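Long-range contact in tRNA (adenine(58)-N(1))-methyltransferase TrmI (Thermus thermophilus, PDB 2PWY), which catalyses the S-adenosyl-L-methionine-dependent N1-methylation of adenosine 58 in tRNA and is required for growth at extreme temperatures: residues P190-I201 with H245-K256. Numbering follows the deposited sequence.
Sequences PDRFLVAYLPNI and HTAFLVALRRWK
R253 lies alongside F193 at one end of an antiparallel strand pair, 192-198 with 248-254, in the mixed sheet of the class I methyltransferase fold, where strand 248-254 runs beside the last of the parallel strands. Six backbone hydrogen bonds join L194 to L252, A196 to V250 and L198 to F248. CZ of F193 rests 3.4 Å from R253 CZ, over the centre of one guanidinium face, with the two planes inclined at 58°. A bend at chi3 (-72°) turns the arginine's end back to D191: NH1 gives a weak hydrogen bond to D191 O (3.1 Å) and a salt bridge to OD1 (3.4 Å). E68 of a neighbouring subunit pairs with NH2, and H62 of that subunit bonds D191 OD1. A leucine in place of R253 would probably leave the D191 carboxylate without its in-chain cation and E68 of the neighbouring subunit without this salt-bridge partner. At the other end of the pair, F248 is held between two groups: I201 CD1 makes a CH-pi contact over one face, 3.9 Å from the ring centroid, while H245 CE1 covers the opposite face nearer the rim. Nearby, A247 CB sits over the ring of Y197, whose side chain also touches the cofactor-binding D173. H245 closes this end, its NE2 donating in the ring plane to a lone pair of P199 O at 2.8 Å.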
# COMPACT_ATOMS: atom_id res chain seq x y z
N PRO A 190 -11.32 -24.53 21.88
CA PRO A 190 -11.72 -23.21 22.35
C PRO A 190 -10.55 -22.23 22.43
O PRO A 190 -9.45 -22.58 22.88
CB PRO A 190 -12.28 -23.50 23.75
CG PRO A 190 -12.89 -24.88 23.60
CD PRO A 190 -11.90 -25.62 22.71
N ASP A 191 -10.80 -21.00 21.97
CA ASP A 191 -9.87 -19.88 22.05
C ASP A 191 -8.76 -19.95 20.98
O ASP A 191 -7.91 -19.07 20.91
CB ASP A 191 -9.27 -19.74 23.46
CG ASP A 191 -9.08 -18.29 23.86
OD1 ASP A 191 -9.94 -17.46 23.49
OD2 ASP A 191 -8.07 -17.98 24.52
N ARG A 192 -8.79 -21.00 20.15
CA ARG A 192 -7.85 -21.13 19.04
C ARG A 192 -8.48 -20.62 17.73
O ARG A 192 -9.62 -20.16 17.74
CB ARG A 192 -7.31 -22.56 18.94
CG ARG A 192 -6.57 -22.99 20.22
CD ARG A 192 -5.28 -22.17 20.42
NE ARG A 192 -4.31 -22.46 19.36
CZ ARG A 192 -3.16 -21.80 19.16
NH1 ARG A 192 -2.81 -20.78 19.94
NH2 ARG A 192 -2.37 -22.18 18.16
N PHE A 193 -7.73 -20.65 16.63
CA PHE A 193 -8.13 -19.87 15.45
C PHE A 193 -8.44 -20.69 14.22
O PHE A 193 -7.85 -21.74 14.00
CB PHE A 193 -7.04 -18.85 15.09
CG PHE A 193 -6.79 -17.85 16.17
CD1 PHE A 193 -7.53 -16.67 16.23
CD2 PHE A 193 -5.84 -18.11 17.16
CE1 PHE A 193 -7.31 -15.75 17.25
CE2 PHE A 193 -5.61 -17.21 18.17
CZ PHE A 193 -6.35 -16.02 18.22
N LEU A 194 -9.41 -20.19 13.46
CA LEU A 194 -9.62 -20.59 12.06
C LEU A 194 -9.17 -19.40 11.21
O LEU A 194 -9.50 -18.25 11.52
CB LEU A 194 -11.10 -20.89 11.79
CG LEU A 194 -11.54 -21.26 10.36
CD1 LEU A 194 -12.80 -22.14 10.40
CD2 LEU A 194 -11.80 -20.02 9.44
N VAL A 195 -8.41 -19.68 10.15
CA VAL A 195 -8.00 -18.62 9.23
C VAL A 195 -8.31 -19.05 7.81
O VAL A 195 -7.87 -20.13 7.37
CB VAL A 195 -6.49 -18.25 9.34
CG1 VAL A 195 -6.17 -17.12 8.34
CG2 VAL A 195 -6.13 -17.82 10.78
N ALA A 196 -9.11 -18.23 7.12
CA ALA A 196 -9.53 -18.50 5.74
C ALA A 196 -8.92 -17.51 4.76
O ALA A 196 -8.82 -16.32 5.05
CB ALA A 196 -11.04 -18.47 5.62
N TYR A 197 -8.57 -18.04 3.59
CA TYR A 197 -7.97 -17.29 2.48
C TYR A 197 -9.06 -17.12 1.42
O TYR A 197 -9.62 -18.10 0.94
CB TYR A 197 -6.80 -18.12 1.98
CG TYR A 197 -6.00 -17.68 0.78
CD1 TYR A 197 -4.87 -16.86 0.93
CD2 TYR A 197 -6.29 -18.16 -0.49
CE1 TYR A 197 -4.08 -16.51 -0.18
CE2 TYR A 197 -5.51 -17.81 -1.61
CZ TYR A 197 -4.41 -17.00 -1.44
OH TYR A 197 -3.63 -16.66 -2.53
N LEU A 198 -9.37 -15.87 1.07
CA LEU A 198 -10.48 -15.58 0.15
C LEU A 198 -10.15 -14.42 -0.79
O LEU A 198 -9.81 -13.33 -0.32
CB LEU A 198 -11.72 -15.22 0.95
CG LEU A 198 -12.43 -16.35 1.69
CD1 LEU A 198 -13.49 -15.76 2.65
CD2 LEU A 198 -13.06 -17.36 0.71
N PRO A 199 -10.23 -14.66 -2.11
CA PRO A 199 -9.85 -13.59 -3.04
C PRO A 199 -10.76 -12.35 -3.03
O PRO A 199 -10.26 -11.22 -3.20
CB PRO A 199 -9.91 -14.26 -4.42
CG PRO A 199 -9.93 -15.74 -4.14
CD PRO A 199 -10.61 -15.90 -2.82
N ASN A 200 -12.06 -12.54 -2.85
CA ASN A 200 -13.05 -11.47 -3.05
C ASN A 200 -13.59 -10.94 -1.74
O ASN A 200 -13.90 -11.71 -0.81
CB ASN A 200 -14.23 -11.97 -3.91
CG ASN A 200 -13.82 -12.25 -5.34
OD1 ASN A 200 -13.62 -11.32 -6.12
ND2 ASN A 200 -13.69 -13.52 -5.68
N ILE A 201 -13.73 -9.62 -1.66
CA ILE A 201 -14.32 -9.02 -0.46
C ILE A 201 -15.77 -9.49 -0.24
O ILE A 201 -16.24 -9.54 0.90
CB ILE A 201 -14.22 -7.48 -0.47
CG1 ILE A 201 -14.32 -6.91 0.96
CG2 ILE A 201 -15.27 -6.86 -1.40
CD1 ILE A 201 -13.22 -7.39 1.93
N HIS A 245 -2.74 -7.92 -5.41
CA HIS A 245 -3.68 -8.60 -4.53
C HIS A 245 -3.62 -10.08 -4.84
O HIS A 245 -3.42 -10.47 -5.99
CB HIS A 245 -5.10 -8.08 -4.78
CG HIS A 245 -6.14 -8.77 -3.96
ND1 HIS A 245 -6.28 -8.57 -2.60
CD2 HIS A 245 -7.11 -9.65 -4.31
CE1 HIS A 245 -7.28 -9.31 -2.15
NE2 HIS A 245 -7.80 -9.97 -3.17
N THR A 246 -3.78 -10.89 -3.81
CA THR A 246 -3.99 -12.32 -3.99
C THR A 246 -5.31 -12.69 -3.32
O THR A 246 -6.27 -13.11 -3.99
CB THR A 246 -2.81 -13.15 -3.42
OG1 THR A 246 -2.55 -12.75 -2.06
CG2 THR A 246 -1.55 -12.90 -4.26
N ALA A 247 -5.36 -12.53 -1.99
CA ALA A 247 -6.56 -12.79 -1.22
C ALA A 247 -6.56 -12.06 0.12
O ALA A 247 -5.52 -11.59 0.58
CB ALA A 247 -6.72 -14.31 -0.97
N PHE A 248 -7.75 -11.95 0.70
CA PHE A 248 -7.91 -11.52 2.07
C PHE A 248 -7.74 -12.70 3.01
O PHE A 248 -8.08 -13.83 2.64
CB PHE A 248 -9.31 -10.94 2.25
CG PHE A 248 -9.58 -9.77 1.36
CD1 PHE A 248 -9.20 -8.50 1.77
CD2 PHE A 248 -10.16 -9.95 0.11
CE1 PHE A 248 -9.41 -7.40 0.94
CE2 PHE A 248 -10.40 -8.84 -0.72
CZ PHE A 248 -10.01 -7.58 -0.31
N LEU A 249 -7.24 -12.43 4.21
CA LEU A 249 -7.19 -13.44 5.27
C LEU A 249 -8.21 -13.06 6.34
O LEU A 249 -8.26 -11.91 6.79
CB LEU A 249 -5.79 -13.52 5.90
CG LEU A 249 -4.61 -13.80 4.97
CD1 LEU A 249 -3.34 -13.97 5.78
CD2 LEU A 249 -4.87 -15.02 4.14
N VAL A 250 -9.03 -14.04 6.72
CA VAL A 250 -10.07 -13.84 7.72
C VAL A 250 -9.79 -14.78 8.91
O VAL A 250 -9.75 -16.01 8.73
CB VAL A 250 -11.48 -14.16 7.15
CG1 VAL A 250 -12.54 -13.96 8.22
CG2 VAL A 250 -11.79 -13.28 5.91
N ALA A 251 -9.58 -14.20 10.09
CA ALA A 251 -9.28 -14.97 11.30
C ALA A 251 -10.48 -14.95 12.23
O ALA A 251 -11.00 -13.88 12.56
CB ALA A 251 -8.04 -14.42 12.02
N LEU A 252 -10.90 -16.13 12.67
CA LEU A 252 -11.97 -16.28 13.64
C LEU A 252 -11.41 -16.96 14.87
O LEU A 252 -10.58 -17.86 14.74
CB LEU A 252 -13.10 -17.16 13.06
CG LEU A 252 -13.65 -16.80 11.67
CD1 LEU A 252 -14.63 -17.89 11.21
CD2 LEU A 252 -14.33 -15.46 11.72
N ARG A 253 -11.87 -16.56 16.06
CA ARG A 253 -11.48 -17.26 17.28
C ARG A 253 -12.64 -18.10 17.78
O ARG A 253 -13.76 -17.60 17.88
CB ARG A 253 -11.04 -16.27 18.37
CG ARG A 253 -10.35 -16.93 19.56
CD ARG A 253 -10.23 -15.96 20.73
NE ARG A 253 -9.25 -14.89 20.57
CZ ARG A 253 -7.98 -14.94 20.98
NH1 ARG A 253 -7.49 -16.03 21.53
NH2 ARG A 253 -7.20 -13.88 20.80
N ARG A 254 -12.35 -19.37 18.09
CA ARG A 254 -13.33 -20.32 18.63
C ARG A 254 -13.78 -19.88 20.01
O ARG A 254 -12.96 -19.56 20.87
CB ARG A 254 -12.69 -21.72 18.71
CG ARG A 254 -13.59 -22.86 19.26
CD ARG A 254 -14.83 -23.05 18.39
NE ARG A 254 -15.65 -24.23 18.70
CZ ARG A 254 -16.50 -24.35 19.73
NH1 ARG A 254 -16.61 -23.41 20.65
NH2 ARG A 254 -17.23 -25.46 19.85
N TRP A 255 -15.10 -19.85 20.21
CA TRP A 255 -15.68 -19.52 21.51
C TRP A 255 -15.18 -20.43 22.62
O TRP A 255 -14.85 -21.60 22.37
CB TRP A 255 -17.20 -19.67 21.43
CG TRP A 255 -17.91 -18.51 20.81
CD1 TRP A 255 -17.36 -17.42 20.17
CD2 TRP A 255 -19.33 -18.34 20.73
NE1 TRP A 255 -18.36 -16.59 19.72
CE2 TRP A 255 -19.58 -17.13 20.05
CE3 TRP A 255 -20.43 -19.10 21.17
CZ2 TRP A 255 -20.87 -16.66 19.81
CZ3 TRP A 255 -21.71 -18.63 20.92
CH2 TRP A 255 -21.92 -17.42 20.25
N LYS A 256 -15.14 -19.88 23.84
CA LYS A 256 -15.00 -20.65 25.07
C LYS A 256 -15.85 -21.92 25.01
O LYS A 256 -17.00 -21.89 24.54
CB LYS A 256 -15.46 -19.80 26.27
CG LYS A 256 -15.27 -20.45 27.64
CD LYS A 256 -15.88 -19.58 28.75
CE LYS A 256 -15.50 -20.08 30.13
NZ LYS A 256 -15.94 -21.47 30.32
O HOH W 1 -12.66 -17.45 22.81